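Local structure of vanadium-dependent haloperoxidase (Zobellia galactanivorans, 4CIT) at residues A43-V48 and V114-L119; R64-P69 and P288-M293; I298-T303 and E381-N386. The protein is a bacterial iodoperoxidase that probably uses bound vanadate to oxidise iodide with hydrogen peroxide. One frame throughout, in Å; residues are numbered along the deposited sequence.

Contact 1. Residues A43-V48 and V114-L119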
loop_
_atom_site.group_PDB
_atom_site.type_symbol
_atom_site.label_atom_id
_atom_site.label_comp_id
_atom_site.label_asym_id
_atom_site.label_seq_id
_atom_site.Cartn_x
_atom_site.Cartn_y
_atom_site.Cartn_z
ATOM N N ALA A 43 11.138 -4.142 11.624
ATOM C CA ALA A 43 11.938 -5.261 11.138
ATOM C C ALA A 43 11.060 -6.260 10.337
ATOM O O ALA A 43 11.413 -6.704 9.255
ATOM C CB ALA A 43 12.684 -5.916 12.285
ATOM N N SER A 44 9.903 -6.642 10.872
ATOM C CA SER A 44 9.006 -7.529 10.189
ATOM C C SER A 44 8.464 -6.954 8.883
ATOM O O SER A 44 8.510 -7.623 7.830
ATOM C CB SER A 44 7.831 -7.902 11.120
ATOM O OG SER A 44 6.934 -8.839 10.561
ATOM N N ILE A 45 8.095 -5.683 8.905
ATOM C CA ILE A 45 7.546 -5.040 7.715
ATOM C C ILE A 45 8.689 -4.868 6.658
ATOM O O ILE A 45 8.463 -5.064 5.494
ATOM C CB ILE A 45 6.862 -3.690 8.098
ATOM C CG1 ILE A 45 5.658 -3.931 9.018
ATOM C CG2 ILE A 45 6.475 -2.902 6.880
ATOM C CD1 ILE A 45 4.991 -2.730 9.568
ATOM N N ASP A 46 9.917 -4.513 7.070
ATOM C CA ASP A 46 11.051 -4.426 6.146
ATOM C C ASP A 46 11.369 -5.792 5.524
ATOM O O ASP A 46 11.625 -5.842 4.326
ATOM C CB ASP A 46 12.336 -4.009 6.876
ATOM C CG ASP A 46 12.381 -2.511 7.311
ATOM O OD1 ASP A 46 11.552 -1.706 6.800
ATOM O OD2 ASP A 46 13.263 -2.177 8.223
ATOM N N ARG A 47 11.319 -6.882 6.331
ATOM C CA ARG A 47 11.613 -8.178 5.771
ATOM C C ARG A 47 10.519 -8.578 4.773
ATOM O O ARG A 47 10.797 -9.136 3.704
ATOM C CB ARG A 47 11.724 -9.230 6.866
ATOM C CG ARG A 47 12.066 -10.650 6.426
ATOM C CD ARG A 47 13.269 -10.771 5.545
ATOM N NE ARG A 47 14.493 -10.296 6.195
ATOM C CZ ARG A 47 15.281 -11.068 6.963
ATOM N NH1 ARG A 47 15.020 -12.364 7.165
ATOM N NH2 ARG A 47 16.390 -10.553 7.473
ATOM N N VAL A 48 9.265 -8.366 5.123
ATOM C CA VAL A 48 8.178 -8.774 4.208
ATOM C C VAL A 48 8.258 -7.982 2.904
ATOM O O VAL A 48 7.978 -8.532 1.821
ATOM C CB VAL A 48 6.799 -8.837 4.900
ATOM C CG1 VAL A 48 6.240 -7.502 4.931
ATOM C CG2 VAL A 48 5.858 -9.839 4.157
ATOM N N VAL A 114 4.806 -11.381 17.269
ATOM C CA VAL A 114 4.705 -12.792 16.893
ATOM C C VAL A 114 3.563 -12.966 15.925
ATOM O O VAL A 114 3.698 -13.608 14.891
ATOM C CB VAL A 114 4.457 -13.673 18.176
ATOM C CG1 VAL A 114 3.890 -15.036 17.836
ATOM C CG2 VAL A 114 5.762 -13.949 18.932
ATOM N N ALA A 115 2.402 -12.373 16.259
ATOM C CA ALA A 115 1.218 -12.424 15.320
ATOM C C ALA A 115 1.555 -11.827 13.926
ATOM O O ALA A 115 1.210 -12.420 12.864
ATOM C CB ALA A 115 0.039 -11.753 15.969
ATOM N N HIS A 116 2.201 -10.659 13.948
ATOM C CA HIS A 116 2.560 -9.929 12.710
ATOM C C HIS A 116 3.471 -10.840 11.827
ATOM O O HIS A 116 3.225 -11.021 10.632
ATOM C CB HIS A 116 3.224 -8.625 13.041
ATOM C CG HIS A 116 3.415 -7.752 11.873
ATOM N ND1 HIS A 116 4.396 -7.974 10.935
ATOM C CD2 HIS A 116 2.714 -6.660 11.449
ATOM C CE1 HIS A 116 4.255 -7.085 9.953
ATOM N NE2 HIS A 116 3.266 -6.263 10.265
ATOM N N MET A 117 4.526 -11.420 12.445
ATOM C CA MET A 117 5.427 -12.247 11.681
ATOM C C MET A 117 4.757 -13.483 11.160
ATOM O O MET A 117 4.990 -13.900 10.036
ATOM C CB MET A 117 6.672 -12.608 12.498
ATOM C CG MET A 117 7.512 -11.448 12.866
ATOM S SD MET A 117 9.171 -11.774 13.638
ATOM C CE MET A 117 8.592 -12.510 15.175
ATOM N N GLU A 118 3.933 -14.125 11.992
ATOM C CA GLU A 118 3.307 -15.364 11.547
ATOM C C GLU A 118 2.360 -15.124 10.346
ATOM O O GLU A 118 2.403 -15.827 9.351
ATOM C CB GLU A 118 2.411 -15.938 12.711
ATOM C CG GLU A 118 1.449 -17.055 12.340
ATOM C CD GLU A 118 2.069 -18.312 11.783
ATOM O OE1 GLU A 118 3.269 -18.527 11.899
ATOM O OE2 GLU A 118 1.352 -19.036 11.035
ATOM N N LEU A 119 1.537 -14.053 10.397
ATOM C CA LEU A 119 0.654 -13.771 9.258
ATOM C C LEU A 119 1.419 -13.291 8.046
ATOM O O LEU A 119 1.077 -13.686 6.922
ATOM C CB LEU A 119 -0.443 -12.780 9.619
ATOM C CG LEU A 119 -1.363 -13.404 10.635
ATOM C CD1 LEU A 119 -2.383 -12.416 10.951
ATOM C CD2 LEU A 119 -2.100 -14.620 10.115
#
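The hydroxyl of S44 meets the imidazole of H116 in a hydrogen bond, S44 OG to H116 ND1 at 2.7 Å. OG comes to the ring at its edge, near the ring plane. Either group could supply the proton. The same oxygen also lies 3.5 Å from M117 CG, so one oxygen touches two successive residues of the other helix. I45 makes the remaining contact. Its CG1 lies 3.6 Å from H116 NE2, on the side of the ring remote from CG, and it approaches the ring obliquely. The two side chains cross at about a right angle.

S44 holds OG anti to its own N (chi1 -176°), and this sends the hydroxyl across to the imidazole. The first torsion of H116 (chi1 -171°) turns its ring across toward 43-48, with ND1 facing S44 OG.

The pair belongs to a mainly helical haloperoxidase chain. Here helices 38-55 and 108-123 run side by side in the same direction. The short segments make an angle of 8°, with axes 10.0 Å apart. S44 and M117 mark the closest backbone approach, with their CA atoms 6.1 Å apart. All four touching residues are buried, so the hydrogen bond joins polar atoms within the helical packing. A leucine at H116 has no ring nitrogen, and the buried S44 OG would probably be left without its mate across this interface.

Helix 59-80 lies next to the pair. Its residues P69 and N70 touch the H116 side chain, and I65 touches V48. S120, one turn on from H116, receives S44 and V48 and hydrogen-bonds through OG to H116 O. Farther out, D46 forms a salt bridge with K297 of helix 288-302.

Contact 2. Residues R64-P69 and P288-M293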
loop_
_atom_site.group_PDB
_atom_site.type_symbol
_atom_site.label_atom_id
_atom_site.label_comp_id
_atom_site.label_asym_id
_atom_site.label_seq_id
_atom_site.Cartn_x
_atom_site.Cartn_y
_atom_site.Cartn_z
ATOM N N ARG A 64 -2.559 -6.140 0.468
ATOM C CA ARG A 64 -3.257 -7.135 1.273
ATOM C C ARG A 64 -2.235 -7.760 2.293
ATOM O O ARG A 64 -2.519 -8.023 3.454
ATOM C CB ARG A 64 -3.844 -8.190 0.349
ATOM C CG ARG A 64 -4.526 -9.360 1.034
ATOM C CD ARG A 64 -5.239 -10.316 0.032
ATOM N NE ARG A 64 -5.894 -11.397 0.740
ATOM C CZ ARG A 64 -5.401 -12.546 1.107
ATOM N NH1 ARG A 64 -4.133 -12.879 0.851
ATOM N NH2 ARG A 64 -6.192 -13.373 1.725
ATOM N N ILE A 65 -1.021 -7.995 1.827
ATOM C CA ILE A 65 0.119 -8.519 2.650
ATOM C C ILE A 65 0.477 -7.586 3.816
ATOM O O ILE A 65 0.750 -8.040 4.899
ATOM C CB ILE A 65 1.324 -8.781 1.742
ATOM C CG1 ILE A 65 0.959 -9.935 0.771
ATOM C CG2 ILE A 65 2.515 -9.220 2.594
ATOM C CD1 ILE A 65 1.978 -10.159 -0.323
ATOM N N PHE A 66 0.433 -6.261 3.616
ATOM C CA PHE A 66 0.680 -5.299 4.681
ATOM C C PHE A 66 -0.468 -5.206 5.677
ATOM O O PHE A 66 -0.211 -5.107 6.854
ATOM C CB PHE A 66 0.938 -3.898 4.107
ATOM C CG PHE A 66 2.275 -3.767 3.475
ATOM C CD1 PHE A 66 3.412 -4.037 4.177
ATOM C CD2 PHE A 66 2.383 -3.278 2.194
ATOM C CE1 PHE A 66 4.646 -3.884 3.584
ATOM C CE2 PHE A 66 3.599 -3.167 1.563
ATOM C CZ PHE A 66 4.746 -3.475 2.268
ATOM N N ALA A 67 -1.717 -5.282 5.222
ATOM C CA ALA A 67 -2.835 -4.995 6.090
ATOM C C ALA A 67 -3.182 -6.003 7.161
ATOM O O ALA A 67 -3.328 -5.633 8.323
ATOM C CB ALA A 67 -4.091 -4.738 5.283
ATOM N N TYR A 68 -3.305 -7.272 6.783
ATOM C CA TYR A 68 -3.734 -8.280 7.707
ATOM C C TYR A 68 -2.796 -8.468 8.939
ATOM O O TYR A 68 -3.277 -8.582 10.066
ATOM C CB TYR A 68 -3.971 -9.626 7.049
ATOM C CG TYR A 68 -5.298 -9.658 6.326
ATOM C CD1 TYR A 68 -6.524 -9.707 7.039
ATOM C CD2 TYR A 68 -5.332 -9.697 4.973
ATOM C CE1 TYR A 68 -7.758 -9.778 6.368
ATOM C CE2 TYR A 68 -6.553 -9.717 4.272
ATOM C CZ TYR A 68 -7.756 -9.785 4.963
ATOM O OH TYR A 68 -8.922 -9.860 4.282
ATOM N N PRO A 69 -1.490 -8.528 8.739
ATOM C CA PRO A 69 -0.632 -8.687 9.893
ATOM C C PRO A 69 -0.673 -7.472 10.845
ATOM O O PRO A 69 -0.623 -7.633 12.062
ATOM C CB PRO A 69 0.731 -8.857 9.272
ATOM C CG PRO A 69 0.455 -9.437 7.894
ATOM C CD PRO A 69 -0.697 -8.591 7.472
ATOM N N PRO A 288 3.930 1.025 -4.823
ATOM C CA PRO A 288 3.507 2.252 -4.189
ATOM C C PRO A 288 2.986 2.092 -2.774
ATOM O O PRO A 288 3.213 2.988 -1.924
ATOM C CB PRO A 288 2.361 2.752 -5.116
ATOM C CG PRO A 288 2.778 2.251 -6.439
ATOM C CD PRO A 288 3.320 0.857 -6.171
ATOM N N GLY A 289 2.274 1.015 -2.483
ATOM C CA GLY A 289 1.827 0.755 -1.099
ATOM C C GLY A 289 2.964 0.610 -0.102
ATOM O O GLY A 289 2.936 1.142 1.026
ATOM N N ALA A 290 4.004 -0.101 -0.547
ATOM C CA ALA A 290 5.240 -0.259 0.250
ATOM C C ALA A 290 5.942 1.046 0.482
ATOM O O ALA A 290 6.452 1.321 1.587
ATOM C CB ALA A 290 6.191 -1.289 -0.385
ATOM N N HIS A 291 5.949 1.944 -0.537
ATOM C CA HIS A 291 6.600 3.207 -0.364
ATOM C C HIS A 291 5.877 4.024 0.728
ATOM O O HIS A 291 6.560 4.626 1.599
ATOM C CB HIS A 291 6.579 3.919 -1.685
ATOM C CG HIS A 291 7.393 5.175 -1.747
ATOM N ND1 HIS A 291 7.886 5.657 -2.943
ATOM C CD2 HIS A 291 7.831 6.028 -0.796
ATOM C CE1 HIS A 291 8.638 6.720 -2.715
ATOM N NE2 HIS A 291 8.533 7.034 -1.436
ATOM N N TRP A 292 4.549 3.998 0.717
ATOM C CA TRP A 292 3.790 4.729 1.740
ATOM C C TRP A 292 3.901 4.105 3.124
ATOM O O TRP A 292 3.850 4.812 4.090
ATOM C CB TRP A 292 2.343 4.985 1.287
ATOM C CG TRP A 292 2.301 6.141 0.319
ATOM C CD1 TRP A 292 2.331 6.060 -1.061
ATOM C CD2 TRP A 292 2.295 7.525 0.638
ATOM N NE1 TRP A 292 2.317 7.333 -1.613
ATOM C CE2 TRP A 292 2.334 8.241 -0.572
ATOM C CE3 TRP A 292 2.308 8.228 1.836
ATOM C CZ2 TRP A 292 2.314 9.638 -0.603
ATOM C CZ3 TRP A 292 2.239 9.607 1.814
ATOM C CH2 TRP A 292 2.281 10.297 0.588
ATOM N N MET A 293 4.055 2.800 3.198
ATOM C CA MET A 293 4.397 2.145 4.425
ATOM C C MET A 293 5.728 2.639 4.955
ATOM O O MET A 293 5.892 2.874 6.155
ATOM C CB MET A 293 4.344 0.606 4.347
ATOM C CG MET A 293 2.989 0.070 4.130
ATOM S SD MET A 293 1.808 0.338 5.506
ATOM C CE MET A 293 2.644 -0.564 6.732
#
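F66 packs against M293 in a Met-aromatic contact and against A290 by apolar packing, between two helices of the mainly helical haloperoxidase fold. The segments of helices 59-80 and 288-302 cross at 43°, with axes 10.6 Å apart. No hydrogen bond joins them. All the touching residues are buried.

The CH-pi contact comes from M293. Its CG sits over the centre of one face of the F66 ring, 3.9 Å from the centroid and 11° off the ring normal. The methionine and phenylalanine side chains slide past each other in opposite directions. The bend at chi2 (-66°) sets the sulfur of M293, and SD stands oblique to the ring, 5.0 Å from the F66 centroid.

The contacts with A290 lie toward the far end of the ring, at CE2 and CZ. F66 CE2 comes within 3.6 Å of A290 CA, which approaches obliquely. Next to it the ring also meets the backbone of G289, with F66 CE2 4.2 Å from G289 C.

Other helices complete the surroundings. I45, T49 and M52 of helix 38-55 also pack on F66. P288, at the start of helix 288-302, touches H368 of helix 367-383, a residue of the vanadate pocket. On the same helix as P288, W292 hydrogen-bonds through NE1 to S372 OG.

The methyl group of A290 supplies the side-chain part of its contact: A290 CB lies 3.7 Å from F66 CZ.

Contact 3. Residues I298-T303 and E381-N386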
loop_
_atom_site.group_PDB
_atom_site.type_symbol
_atom_site.label_atom_id
_atom_site.label_comp_id
_atom_site.label_asym_id
_atom_site.label_seq_id
_atom_site.Cartn_x
_atom_site.Cartn_y
_atom_site.Cartn_z
ATOM N N ILE A 298 8.826 6.466 8.644
ATOM C CA ILE A 298 9.589 7.679 8.801
ATOM C C ILE A 298 8.939 8.641 9.778
ATOM O O ILE A 298 9.617 9.172 10.719
ATOM C CB ILE A 298 9.877 8.367 7.442
ATOM C CG1 ILE A 298 10.866 7.533 6.676
ATOM C CG2 ILE A 298 10.492 9.719 7.686
ATOM C CD1 ILE A 298 10.999 7.883 5.196
ATOM N N ALA A 299 7.625 8.798 9.648
ATOM C CA ALA A 299 6.844 9.707 10.474
ATOM C C ALA A 299 6.748 9.176 11.899
ATOM O O ALA A 299 6.860 9.919 12.860
ATOM C CB ALA A 299 5.445 9.888 9.918
ATOM N N ALA A 300 6.481 7.897 12.043
ATOM C CA ALA A 300 6.429 7.333 13.354
ATOM C C ALA A 300 7.769 7.393 14.096
ATOM O O ALA A 300 7.787 7.631 15.294
ATOM C CB ALA A 300 5.954 5.911 13.315
ATOM N N ARG A 301 8.896 7.146 13.408
ATOM C CA ARG A 301 10.205 7.201 14.049
ATOM C C ARG A 301 10.558 8.655 14.391
ATOM O O ARG A 301 11.033 8.958 15.533
ATOM C CB ARG A 301 11.274 6.546 13.189
ATOM C CG ARG A 301 11.068 5.056 12.974
ATOM C CD ARG A 301 11.296 4.171 14.234
ATOM N NE ARG A 301 10.245 4.375 15.216
ATOM C CZ ARG A 301 8.990 3.909 15.038
ATOM N NH1 ARG A 301 8.634 3.102 13.934
ATOM N NH2 ARG A 301 8.112 4.221 15.946
ATOM N N LYS A 302 10.257 9.590 13.473
ATOM C CA LYS A 302 10.581 11.054 13.630
ATOM C C LYS A 302 9.844 11.693 14.836
ATOM O O LYS A 302 10.376 12.584 15.463
ATOM C CB LYS A 302 10.255 11.844 12.347
ATOM C CG LYS A 302 10.690 13.305 12.341
ATOM C CD LYS A 302 10.488 13.995 10.963
ATOM C CE LYS A 302 10.795 15.498 11.029
ATOM N NZ LYS A 302 9.566 16.388 11.147
ATOM N N THR A 303 8.704 11.135 15.198
ATOM C CA THR A 303 7.868 11.553 16.302
ATOM C C THR A 303 8.114 10.760 17.592
ATOM O O THR A 303 7.409 10.971 18.570
ATOM C CB THR A 303 6.400 11.536 15.904
ATOM O OG1 THR A 303 5.996 10.223 15.434
ATOM C CG2 THR A 303 6.074 12.591 14.900
ATOM N N GLU A 381 -4.077 12.883 9.090
ATOM C CA GLU A 381 -4.967 12.780 10.221
ATOM C C GLU A 381 -4.207 12.275 11.446
ATOM O O GLU A 381 -4.418 12.811 12.534
ATOM C CB GLU A 381 -6.119 11.841 9.979
ATOM C CG GLU A 381 -7.182 11.806 11.110
ATOM C CD GLU A 381 -6.884 10.885 12.310
ATOM O OE1 GLU A 381 -6.447 9.717 12.125
ATOM O OE2 GLU A 381 -7.087 11.362 13.495
ATOM N N VAL A 382 -3.304 11.335 11.278
ATOM C CA VAL A 382 -2.546 10.796 12.449
ATOM C C VAL A 382 -1.455 11.697 12.954
ATOM O O VAL A 382 -1.365 11.925 14.212
ATOM C CB VAL A 382 -1.991 9.374 12.129
ATOM C CG1 VAL A 382 -0.996 8.850 13.171
ATOM C CG2 VAL A 382 -3.097 8.450 11.884
ATOM N N PHE A 383 -0.627 12.247 12.063
ATOM C CA PHE A 383 0.598 12.941 12.387
ATOM C C PHE A 383 0.554 14.453 12.137
ATOM O O PHE A 383 1.419 15.186 12.605
ATOM C CB PHE A 383 1.771 12.378 11.631
ATOM C CG PHE A 383 2.116 10.979 11.988
ATOM C CD1 PHE A 383 2.648 10.704 13.246
ATOM C CD2 PHE A 383 1.941 9.956 11.081
ATOM C CE1 PHE A 383 3.062 9.394 13.581
ATOM C CE2 PHE A 383 2.266 8.629 11.456
ATOM C CZ PHE A 383 2.867 8.396 12.682
ATOM N N GLY A 384 -0.462 14.893 11.418
ATOM C CA GLY A 384 -0.745 16.339 11.232
ATOM C C GLY A 384 -0.347 16.789 9.822
ATOM O O GLY A 384 0.292 16.043 9.051
ATOM N N ASP A 385 -0.863 17.967 9.462
ATOM C CA ASP A 385 -0.514 18.679 8.215
ATOM C C ASP A 385 0.741 19.367 8.415
ATOM O O ASP A 385 1.202 19.526 9.526
ATOM C CB ASP A 385 -1.647 19.644 7.755
ATOM C CG ASP A 385 -1.554 20.031 6.222
ATOM O OD1 ASP A 385 -0.807 19.396 5.421
ATOM O OD2 ASP A 385 -2.275 21.002 5.860
ATOM N N ASN A 386 1.377 19.749 7.309
ATOM C CA ASN A 386 2.663 20.405 7.383
ATOM C C ASN A 386 3.726 19.581 8.105
ATOM O O ASN A 386 4.582 20.094 8.817
ATOM C CB ASN A 386 2.535 21.858 7.933
ATOM C CG ASN A 386 1.844 22.776 6.963
ATOM O OD1 ASN A 386 1.766 22.507 5.753
ATOM N ND2 ASN A 386 1.280 23.862 7.486
#
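The ring of F383 lies across the last turn of helix 288-302, with the methyl group of A299 over one face. A299 CB is 3.8 Å from the F383 centroid and 18° off the ring normal, in a CH-pi contact. The methyl group is offset toward the rim of the ring, nearest CD2 and CE2. V382, the residue before F383, places its CG1 over the centre of the opposite face. The ring is thus held between a methyl from the other helix and one from its own helix.

The far end of the ring reaches A300. F383 CZ is 3.7 Å from A300 N and 4.0 Å from A300 CB, both ordinary packing distances. On another side comes T303, whose hydroxyl oxygen stands obliquely to the ring, with OG1 3.6 Å from F383 CE1.

T303 OG1 lies between its own N and carbonyl carbon (chi1 57°). From there it donates to A299 O over 2.7 Å, tilted 19° from the carbonyl plane. The N of T303 gives A299 O a second hydrogen bond. This grip ties the end of the helix together beside the aromatic ring, and T303 OG1 has a further hydrogen-bond partner in S305 OG.

G384 leaves the helix directly after F383 with positive phi. Helix 288-302 ends just before T303, and helix 367-383 ends at F383, so the contact joins two C-terminal ends. A313 of helix 307-335 and F407 of helix 407-420 also pack on F383. F387, just before strand 389-391, touches A299 and T303.

How the contacts relate
From the N terminus, helix 38-55 leads into helix 59-80 and then helix 108-123. Contact 1 closes this first loop, of 65 residues between its segments. Contact 2 opens inside that loop, at 64-69, and closes far along the chain at 288-293, so the two cross. They also touch in space, where helix 59-80 packs against both helices of contact 1. Contact 3 follows in series, joining 298-303 to 381-386. It shares helix 288-302 with contact 2, though the two do not touch. That helix therefore links the N-terminal helices to helix 367-383, within the PAP2 family region.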